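Pre-crRNA processing endonuclease (PDB 3VZH) probably cleaves CRISPR precursor transcripts into CRISPR RNAs, as a Cas5d-type endoribonuclease of the subtype I-C antiviral defence system. Local coordinates at residues Y10-S14 and V95-F101; E61-Q67 and Y156-Y162. One frame throughout, in Å; residues are numbered along the deposited sequence.

Contact 1 of 2, residues Y10-S14 and V95-F101; sequences YVRVS and VVYLIKF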
ATOM      1  N   TYR A  10     -11.183   0.483  -3.270  1.00 21.15           N
ATOM      2  CA  TYR A  10     -10.769   1.619  -2.408  1.00 20.54           C
ATOM      3  C   TYR A  10     -10.962   1.213  -0.969  1.00 20.91           C
ATOM      4  O   TYR A  10     -12.024   0.622  -0.602  1.00 21.39           O
ATOM      5  CB  TYR A  10     -11.763   2.786  -2.703  1.00 21.29           C
ATOM      6  CG  TYR A  10     -11.756   3.201  -4.167  1.00 22.31           C
ATOM      7  CD1 TYR A  10     -10.838   4.186  -4.603  1.00 24.66           C
ATOM      8  CD2 TYR A  10     -12.593   2.635  -5.073  1.00 25.72           C
ATOM      9  CE1 TYR A  10     -10.806   4.571  -5.895  1.00 26.99           C
ATOM     10  CE2 TYR A  10     -12.571   3.046  -6.410  1.00 25.31           C
ATOM     11  CZ  TYR A  10     -11.618   3.979  -6.773  1.00 28.63           C
ATOM     12  OH  TYR A  10     -11.528   4.480  -8.060  1.00 32.36           O
ATOM     13  N   VAL A  11      -9.988   1.537  -0.100  1.00 21.79           N
ATOM     14  CA  VAL A  11     -10.105   1.181   1.294  1.00 21.59           C
ATOM     15  C   VAL A  11      -9.559   2.290   2.108  1.00 22.50           C
ATOM     16  O   VAL A  11      -8.632   3.033   1.632  1.00 22.69           O
ATOM     17  CB  VAL A  11      -9.334  -0.090   1.691  1.00 25.98           C
ATOM     18  CG1 VAL A  11     -10.049  -1.331   1.193  1.00 27.65           C
ATOM     19  CG2 VAL A  11      -7.911  -0.020   1.173  1.00 26.10           C
ATOM     20  N   ARG A  12     -10.123   2.461   3.289  1.00 22.64           N
ATOM     21  CA  ARG A  12      -9.579   3.408   4.286  1.00 21.33           C
ATOM     22  C   ARG A  12      -8.812   2.577   5.322  1.00 21.78           C
ATOM     23  O   ARG A  12      -9.398   1.658   5.948  1.00 22.82           O
ATOM     24  CB  ARG A  12     -10.740   4.090   4.960  1.00 22.52           C
ATOM     25  CG  ARG A  12     -10.317   5.154   6.027  1.00 23.15           C
ATOM     26  CD  ARG A  12     -11.586   5.874   6.479  1.00 28.08           C
ATOM     27  NE  ARG A  12     -11.247   7.083   7.216  1.00 32.03           N
ATOM     28  CZ  ARG A  12     -10.868   7.114   8.484  1.00 35.98           C
ATOM     29  NH1 ARG A  12     -10.705   5.975   9.175  1.00 40.95           N
ATOM     30  NH2 ARG A  12     -10.636   8.295   9.097  1.00 35.33           N
ATOM     31  N   VAL A  13      -7.540   2.891   5.553  1.00 20.44           N
ATOM     32  CA  VAL A  13      -6.782   2.173   6.549  1.00 20.97           C
ATOM     33  C   VAL A  13      -6.316   3.196   7.563  1.00 22.46           C
ATOM     34  O   VAL A  13      -5.751   4.273   7.165  1.00 22.63           O
ATOM     35  CB  VAL A  13      -5.524   1.540   5.910  1.00 24.70           C
ATOM     36  CG1 VAL A  13      -4.793   0.678   6.930  1.00 26.56           C
ATOM     37  CG2 VAL A  13      -5.878   0.662   4.672  1.00 27.96           C
ATOM     38  N   SER A  14      -6.505   2.880   8.838  1.00 21.48           N
ATOM     39  CA  SER A  14      -6.136   3.817   9.936  1.00 23.58           C
ATOM     40  C   SER A  14      -5.409   3.118  11.069  1.00 24.56           C
ATOM     41  O   SER A  14      -5.482   1.896  11.202  1.00 25.16           O
ATOM     42  CB  SER A  14      -7.370   4.548  10.398  1.00 25.16           C
ATOM     43  OG  SER A  14      -8.301   3.625  10.997  1.00 25.24           O
ATOM     44  N   VAL A  95      -2.611   7.998  11.884  1.00 23.67           N
ATOM     45  CA  VAL A  95      -2.509   7.953  10.406  1.00 21.52           C
ATOM     46  C   VAL A  95      -3.835   7.485   9.844  1.00 22.12           C
ATOM     47  O   VAL A  95      -4.534   6.624  10.488  1.00 22.11           O
ATOM     48  CB  VAL A  95      -1.334   7.065   9.926  1.00 22.49           C
ATOM     49  CG1 VAL A  95       0.007   7.645  10.479  1.00 21.15           C
ATOM     50  CG2 VAL A  95      -1.523   5.565  10.312  1.00 22.45           C
ATOM     51  N   VAL A  96      -4.237   8.106   8.694  1.00 20.84           N
ATOM     52  CA  VAL A  96      -5.375   7.630   7.870  1.00 19.23           C
ATOM     53  C   VAL A  96      -4.889   7.628   6.424  1.00 19.31           C
ATOM     54  O   VAL A  96      -4.316   8.582   5.962  1.00 18.56           O
ATOM     55  CB  VAL A  96      -6.580   8.580   7.977  1.00 21.27           C
ATOM     56  CG1 VAL A  96      -7.582   8.172   6.908  1.00 23.43           C
ATOM     57  CG2 VAL A  96      -7.264   8.583   9.367  1.00 23.37           C
ATOM     58  N   TYR A  97      -5.061   6.527   5.693  1.00 21.01           N
ATOM     59  CA  TYR A  97      -4.579   6.425   4.287  1.00 20.48           C
ATOM     60  C   TYR A  97      -5.705   5.822   3.508  1.00 19.56           C
ATOM     61  O   TYR A  97      -6.358   4.814   3.993  1.00 20.21           O
ATOM     62  CB  TYR A  97      -3.414   5.449   4.182  1.00 19.94           C
ATOM     63  CG  TYR A  97      -2.218   5.887   4.985  1.00 22.30           C
ATOM     64  CD1 TYR A  97      -1.565   7.090   4.692  1.00 20.40           C
ATOM     65  CD2 TYR A  97      -1.743   5.110   6.007  1.00 21.61           C
ATOM     66  CE1 TYR A  97      -0.463   7.505   5.485  1.00 19.32           C
ATOM     67  CE2 TYR A  97      -0.656   5.504   6.783  1.00 23.27           C
ATOM     68  CZ  TYR A  97      -0.021   6.697   6.488  1.00 22.81           C
ATOM     69  OH  TYR A  97       1.061   7.066   7.267  1.00 23.02           O
ATOM     70  N   LEU A  98      -6.032   6.405   2.357  1.00 21.51           N
ATOM     71  CA  LEU A  98      -7.000   5.769   1.509  1.00 20.41           C
ATOM     72  C   LEU A  98      -6.181   5.160   0.362  1.00 22.31           C
ATOM     73  O   LEU A  98      -5.330   5.878  -0.297  1.00 20.09           O
ATOM     74  CB  LEU A  98      -8.030   6.829   0.996  1.00 19.43           C
ATOM     75  CG  LEU A  98      -8.520   7.789   2.061  1.00 19.20           C
ATOM     76  CD1 LEU A  98      -9.534   8.687   1.354  1.00 19.44           C
ATOM     77  CD2 LEU A  98      -9.242   7.065   3.215  1.00 18.82           C
ATOM     78  N   ILE A  99      -6.410   3.877   0.056  1.00 21.70           N
ATOM     79  CA  ILE A  99      -5.601   3.178  -0.924  1.00 20.48           C
ATOM     80  C   ILE A  99      -6.563   2.873  -2.108  1.00 20.50           C
ATOM     81  O   ILE A  99      -7.652   2.327  -1.896  1.00 20.65           O
ATOM     82  CB  ILE A  99      -5.074   1.831  -0.351  1.00 20.71           C
ATOM     83  CG1 ILE A  99      -4.337   2.072   0.988  1.00 20.41           C
ATOM     84  CG2 ILE A  99      -4.100   1.141  -1.326  1.00 19.93           C
ATOM     85  CD1 ILE A  99      -3.858   0.782   1.698  1.00 21.50           C
ATOM     86  N   LYS A 100      -6.079   3.118  -3.304  1.00 19.42           N
ATOM     87  CA  LYS A 100      -6.727   2.705  -4.578  1.00 19.66           C
ATOM     88  C   LYS A 100      -5.884   1.572  -5.150  1.00 20.85           C
ATOM     89  O   LYS A 100      -4.662   1.712  -5.260  1.00 20.52           O
ATOM     90  CB  LYS A 100      -6.744   3.897  -5.514  1.00 21.93           C
ATOM     91  CG  LYS A 100      -7.316   3.560  -6.888  1.00 22.28           C
ATOM     92  CD  LYS A 100      -7.254   4.819  -7.803  1.00 23.86           C
ATOM     93  CE  LYS A 100      -7.851   4.486  -9.188  1.00 26.56           C
ATOM     94  NZ  LYS A 100      -7.643   5.643 -10.142  1.00 30.93           N
ATOM     95  N   PHE A 101      -6.523   0.443  -5.493  1.00 20.46           N
ATOM     96  CA  PHE A 101      -5.751  -0.669  -5.989  1.00 19.63           C
ATOM     97  C   PHE A 101      -6.627  -1.521  -6.916  1.00 21.48           C
ATOM     98  O   PHE A 101      -7.853  -1.338  -6.920  1.00 22.92           O
ATOM     99  CB  PHE A 101      -5.178  -1.476  -4.874  1.00 21.21           C
ATOM    100  CG  PHE A 101      -6.199  -2.266  -4.051  1.00 21.88           C
ATOM    101  CD1 PHE A 101      -6.375  -3.658  -4.266  1.00 25.25           C
ATOM    102  CD2 PHE A 101      -6.876  -1.642  -3.040  1.00 24.15           C
ATOM    103  CE1 PHE A 101      -7.312  -4.385  -3.456  1.00 24.00           C
ATOM    104  CE2 PHE A 101      -7.802  -2.351  -2.253  1.00 25.59           C
ATOM    105  CZ  PHE A 101      -7.981  -3.712  -2.439  1.00 25.16           C
TER
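Val11 and Val13 pair with Ile99 and Tyr97 as the hydrogen-bonded positions of an antiparallel ladder whose two strand segments run at 155° to each other. The four rungs are unequal in straightness. Val13 N reaches Tyr97 O at 2.7 Å with a nearly straight N-H...O angle of 174°, whereas Val11 N meets Ile99 O at 3.1 Å through a more bent bond. Weaker CA-H...O contacts fill in between, such as Tyr10 CA to Ile99 O at 3.2 Å. On one face, Val11 CG2 rests against Ile99 CB at 3.7 Å and also touches the Phe101 ring. Ile99, extended along its side chain, carries CD1 to Val13 CG2 at 3.6 Å. This apolar layer is roofed by helix 39-49, with Ile49 on Val11, Ile45 on Val13, Leu42 on Ile99 and Val46 on Phe101. The other face is more polar. Arg12, with CG anti to the backbone N (chi1 -179°), runs out past Leu98 CD2, which lies 3.6 Å from Arg12 CG, and then lays one face of its guanidinium over Val96 CG1, near the rim of the group. Val96 CG2 lies 3.4 Å from Arg12 NH2. Further along, Tyr10 and the fully extended Lys100 lie side by side, Tyr10 CE1 standing 3.8 Å from Lys100 CG. Adjacent strands 9-15 and 95-105, with helix 39-49 following the first and packing on one face, are consistent with the RRM-like (ferredoxin-like) core of Cas5 proteins.

Contact 2 of 2, residues E61-Q67 and Y156-Y162; sequences EVKVINQ and YETTVSY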
ATOM      1  N   GLU A  61      -2.386   4.118  -6.070  1.00 22.88           N
ATOM      2  CA  GLU A  61      -2.493   5.473  -5.521  1.00 22.33           C
ATOM      3  C   GLU A  61      -2.765   5.405  -4.026  1.00 22.49           C
ATOM      4  O   GLU A  61      -3.472   4.453  -3.554  1.00 19.86           O
ATOM      5  CB  GLU A  61      -3.555   6.274  -6.230  1.00 22.55           C
ATOM      6  CG  GLU A  61      -3.352   7.767  -6.037  1.00 25.58           C
ATOM      7  CD  GLU A  61      -4.297   8.544  -6.932  1.00 28.06           C
ATOM      8  OE1 GLU A  61      -5.471   8.637  -6.617  1.00 26.38           O
ATOM      9  OE2 GLU A  61      -3.838   9.063  -7.967  1.00 30.72           O
ATOM     10  N   VAL A  62      -2.188   6.327  -3.258  1.00 22.62           N
ATOM     11  CA  VAL A  62      -2.607   6.496  -1.827  1.00 22.13           C
ATOM     12  C   VAL A  62      -2.837   7.941  -1.480  1.00 22.47           C
ATOM     13  O   VAL A  62      -2.171   8.826  -2.060  1.00 20.90           O
ATOM     14  CB  VAL A  62      -1.567   5.872  -0.853  1.00 20.35           C
ATOM     15  CG1 VAL A  62      -0.135   6.529  -0.959  1.00 22.60           C
ATOM     16  CG2 VAL A  62      -2.072   5.953   0.619  1.00 20.79           C
ATOM     17  N   LYS A  63      -3.841   8.209  -0.625  1.00 24.35           N
ATOM     18  CA  LYS A  63      -4.102   9.552  -0.146  1.00 19.99           C
ATOM     19  C   LYS A  63      -3.766   9.588   1.334  1.00 23.32           C
ATOM     20  O   LYS A  63      -4.294   8.762   2.141  1.00 23.26           O
ATOM     21  CB  LYS A  63      -5.542  10.087  -0.386  1.00 22.12           C
ATOM     22  CG  LYS A  63      -5.959   9.976  -1.855  1.00 23.17           C
ATOM     23  CD  LYS A  63      -7.380  10.461  -2.102  1.00 28.94           C
ATOM     24  CE  LYS A  63      -7.549  11.871  -1.852  1.00 33.05           C
ATOM     25  NZ  LYS A  63      -8.707  12.296  -2.736  1.00 40.25           N
ATOM     26  N   VAL A  64      -2.827  10.466   1.685  1.00 21.56           N
ATOM     27  CA  VAL A  64      -2.437  10.713   3.097  1.00 21.65           C
ATOM     28  C   VAL A  64      -3.381  11.764   3.662  1.00 23.86           C
ATOM     29  O   VAL A  64      -3.308  12.956   3.306  1.00 23.29           O
ATOM     30  CB  VAL A  64      -0.923  11.175   3.103  1.00 22.24           C
ATOM     31  CG1 VAL A  64      -0.462  11.470   4.531  1.00 20.25           C
ATOM     32  CG2 VAL A  64      -0.041  10.124   2.437  1.00 22.20           C
ATOM     33  N   ILE A  65      -4.331  11.328   4.511  1.00 21.17           N
ATOM     34  CA  ILE A  65      -5.420  12.219   4.929  1.00 22.74           C
ATOM     35  C   ILE A  65      -5.022  13.070   6.078  1.00 22.32           C
ATOM     36  O   ILE A  65      -5.490  14.211   6.169  1.00 22.90           O
ATOM     37  CB  ILE A  65      -6.669  11.377   5.282  1.00 21.28           C
ATOM     38  CG1 ILE A  65      -7.110  10.621   3.988  1.00 23.29           C
ATOM     39  CG2 ILE A  65      -7.801  12.334   5.704  1.00 23.99           C
ATOM     40  CD1 ILE A  65      -7.374  11.512   2.752  1.00 25.18           C
ATOM     41  N   ASN A  66      -4.167  12.541   6.969  1.00 21.91           N
ATOM     42  CA  ASN A  66      -3.898  13.247   8.254  1.00 24.53           C
ATOM     43  C   ASN A  66      -2.556  13.972   8.250  1.00 24.19           C
ATOM     44  O   ASN A  66      -1.560  13.418   7.697  1.00 22.74           O
ATOM     45  CB  ASN A  66      -3.902  12.298   9.481  1.00 26.09           C
ATOM     46  CG  ASN A  66      -5.304  11.892   9.901  1.00 30.38           C
ATOM     47  OD1 ASN A  66      -6.282  12.325   9.275  1.00 27.24           O
ATOM     48  ND2 ASN A  66      -5.416  11.011  10.951  1.00 26.60           N
ATOM     49  N   GLN A  67      -2.538  15.119   8.944  1.00 23.88           N
ATOM     50  CA  GLN A  67      -1.276  15.737   9.396  1.00 23.66           C
ATOM     51  C   GLN A  67      -0.215  14.653   9.754  1.00 24.83           C
ATOM     52  O   GLN A  67      -0.441  13.720  10.549  1.00 24.45           O
ATOM     53  CB  GLN A  67      -1.544  16.661  10.571  1.00 26.90           C
ATOM     54  CG  GLN A  67      -0.277  17.286  11.123  1.00 28.15           C
ATOM     55  CD  GLN A  67      -0.609  18.290  12.199  1.00 29.05           C
ATOM     56  OE1 GLN A  67      -1.777  18.583  12.489  1.00 33.20           O
ATOM     57  NE2 GLN A  67       0.389  18.847  12.741  1.00 28.29           N
ATOM     58  N   TYR A 156     -13.428   8.031  -1.733  1.00 24.63           N
ATOM     59  CA  TYR A 156     -12.039   8.195  -2.140  1.00 25.49           C
ATOM     60  C   TYR A 156     -11.689   9.560  -2.796  1.00 26.87           C
ATOM     61  O   TYR A 156     -10.800  10.303  -2.346  1.00 25.87           O
ATOM     62  CB  TYR A 156     -11.602   7.055  -3.062  1.00 24.95           C
ATOM     63  CG  TYR A 156     -10.089   7.138  -3.364  1.00 24.86           C
ATOM     64  CD1 TYR A 156      -9.143   6.607  -2.499  1.00 23.54           C
ATOM     65  CD2 TYR A 156      -9.655   7.736  -4.566  1.00 24.69           C
ATOM     66  CE1 TYR A 156      -7.778   6.683  -2.787  1.00 24.29           C
ATOM     67  CE2 TYR A 156      -8.304   7.880  -4.872  1.00 23.86           C
ATOM     68  CZ  TYR A 156      -7.363   7.292  -4.008  1.00 24.09           C
ATOM     69  OH  TYR A 156      -6.052   7.431  -4.346  1.00 25.13           O
ATOM     70  N   GLU A 157     -12.446   9.893  -3.839  1.00 26.77           N
ATOM     71  CA  GLU A 157     -12.205  11.073  -4.630  1.00 32.25           C
ATOM     72  C   GLU A 157     -12.581  12.346  -3.869  1.00 33.00           C
ATOM     73  O   GLU A 157     -11.938  13.375  -4.050  1.00 36.11           O
ATOM     74  CB  GLU A 157     -13.011  10.977  -5.971  1.00 31.72           C
ATOM     75  CG  GLU A 157     -12.393   9.860  -6.818  1.00 35.81           C
ATOM     76  CD  GLU A 157     -13.033   9.671  -8.173  1.00 45.57           C
ATOM     77  OE1 GLU A 157     -14.060  10.353  -8.441  1.00 41.08           O
ATOM     78  OE2 GLU A 157     -12.497   8.843  -8.952  1.00 45.18           O
ATOM     79  N   THR A 158     -13.586  12.299  -3.006  1.00 28.71           N
ATOM     80  CA  THR A 158     -14.006  13.533  -2.401  1.00 31.16           C
ATOM     81  C   THR A 158     -13.449  13.795  -1.015  1.00 31.62           C
ATOM     82  O   THR A 158     -13.607  14.896  -0.499  1.00 33.01           O
ATOM     83  CB  THR A 158     -15.531  13.680  -2.451  1.00 32.37           C
ATOM     84  OG1 THR A 158     -16.098  12.706  -1.576  1.00 31.87           O
ATOM     85  CG2 THR A 158     -15.967  13.426  -3.839  1.00 36.30           C
ATOM     86  N   THR A 159     -12.704  12.841  -0.425  1.00 28.31           N
ATOM     87  CA  THR A 159     -12.263  13.089   0.944  1.00 28.75           C
ATOM     88  C   THR A 159     -11.085  14.050   0.886  1.00 31.20           C
ATOM     89  O   THR A 159     -10.150  13.791   0.111  1.00 29.78           O
ATOM     90  CB  THR A 159     -11.776  11.790   1.623  1.00 24.73           C
ATOM     91  OG1 THR A 159     -12.911  10.909   1.831  1.00 28.75           O
ATOM     92  CG2 THR A 159     -11.174  12.053   2.998  1.00 28.93           C
ATOM     93  N   VAL A 160     -11.113  15.108   1.719  1.00 29.66           N
ATOM     94  CA  VAL A 160     -10.081  16.148   1.624  1.00 31.12           C
ATOM     95  C   VAL A 160      -8.865  15.749   2.481  1.00 28.68           C
ATOM     96  O   VAL A 160      -9.012  15.370   3.680  1.00 29.77           O
ATOM     97  CB  VAL A 160     -10.625  17.516   2.102  1.00 34.87           C
ATOM     98  CG1 VAL A 160      -9.550  18.578   1.938  1.00 35.40           C
ATOM     99  CG2 VAL A 160     -11.840  17.934   1.280  1.00 37.06           C
ATOM    100  N   SER A 161      -7.685  15.794   1.861  1.00 25.41           N
ATOM    101  CA  SER A 161      -6.400  15.541   2.632  1.00 24.86           C
ATOM    102  C   SER A 161      -6.058  16.823   3.449  1.00 24.81           C
ATOM    103  O   SER A 161      -6.289  17.971   2.987  1.00 24.65           O
ATOM    104  CB  SER A 161      -5.283  15.385   1.661  1.00 24.05           C
ATOM    105  OG  SER A 161      -3.965  15.236   2.300  1.00 22.38           O
ATOM    106  N   TYR A 162      -5.489  16.602   4.638  1.00 24.37           N
ATOM    107  CA  TYR A 162      -4.843  17.665   5.440  1.00 24.38           C
ATOM    108  C   TYR A 162      -3.883  18.470   4.511  1.00 23.62           C
ATOM    109  O   TYR A 162      -3.779  19.697   4.675  1.00 23.16           O
ATOM    110  CB  TYR A 162      -4.077  17.030   6.617  1.00 24.49           C
ATOM    111  CG  TYR A 162      -3.395  18.100   7.524  1.00 24.42           C
ATOM    112  CD1 TYR A 162      -4.138  18.848   8.455  1.00 24.23           C
ATOM    113  CD2 TYR A 162      -2.024  18.411   7.385  1.00 23.56           C
ATOM    114  CE1 TYR A 162      -3.513  19.817   9.242  1.00 25.65           C
ATOM    115  CE2 TYR A 162      -1.391  19.362   8.179  1.00 22.87           C
ATOM    116  CZ  TYR A 162      -2.100  20.029   9.119  1.00 25.85           C
ATOM    117  OH  TYR A 162      -1.444  20.949   9.863  1.00 25.74           O
TER
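The Tyr156 ring carries Lys63 CD over one face, 3.9 Å from its centroid and offset toward the rim, while Glu61 OE1 lies at its edge, in plane. The Glu61 carboxylate is nearly coplanar with the ring, 9° apart, and Tyr156 OH donates to the anti lone pair of OE1 at 2.6 Å. At the far end of the contact, Gln67 CB sits over the centre of the Tyr162 ring at 3.5 Å, and the amide beyond it lies near the hydroxyl end of the ring, its plane 11° from the ring plane. Lys63 bends at chi3 (65°), which curls its amine back over Tyr156 to the helix end, where NZ donates to Tyr156 O at 2.9 Å. Past the helix, Ile65 CD1 packs on Thr159 CG2. Two hydrogen bonds then join the chain to the strand end: Ser161 OG donates to Val64 O (2.6 Å) and Tyr162 N to Ile65 O (2.8 Å); Ser161 OG also bonds Tyr163 N. Glu61 OE2 has its own partner in Thr202. The C-terminal turn of helix 153-158 thus receives a lysine at a backbone carbonyl, a charge placement that would suit the negative end of the helix dipole, and the carboxylate bond fixes the Tyr156 hydroxyl against the strand.

How the contacts relate
Contacts 1 and 2 are about 8 Å apart between centres and share one antiparallel sheet, in which strand 95-105 lies between strands 9-15 and 55-64. Their segments alternate along the chain: 10-14, 61-67, 95-101, then 156-162. Strand 55-64 joins them directly, since Leu98 O lies 2.8 Å from Lys63 N and Lys100 N lies 2.9 Å from Glu61 O, both probable hydrogen bonds. A second link comes from helix 153-158, where Tyr156 meets the ring of Tyr10. Helix 39-49 touches Val11, Val13 and Ile99; helix 153-158 touches Tyr10, Leu98 and Lys100 on the other face. Contact 1 is buried, contact 2 only partly, their centres about 8 and 14 Å from the chain centre.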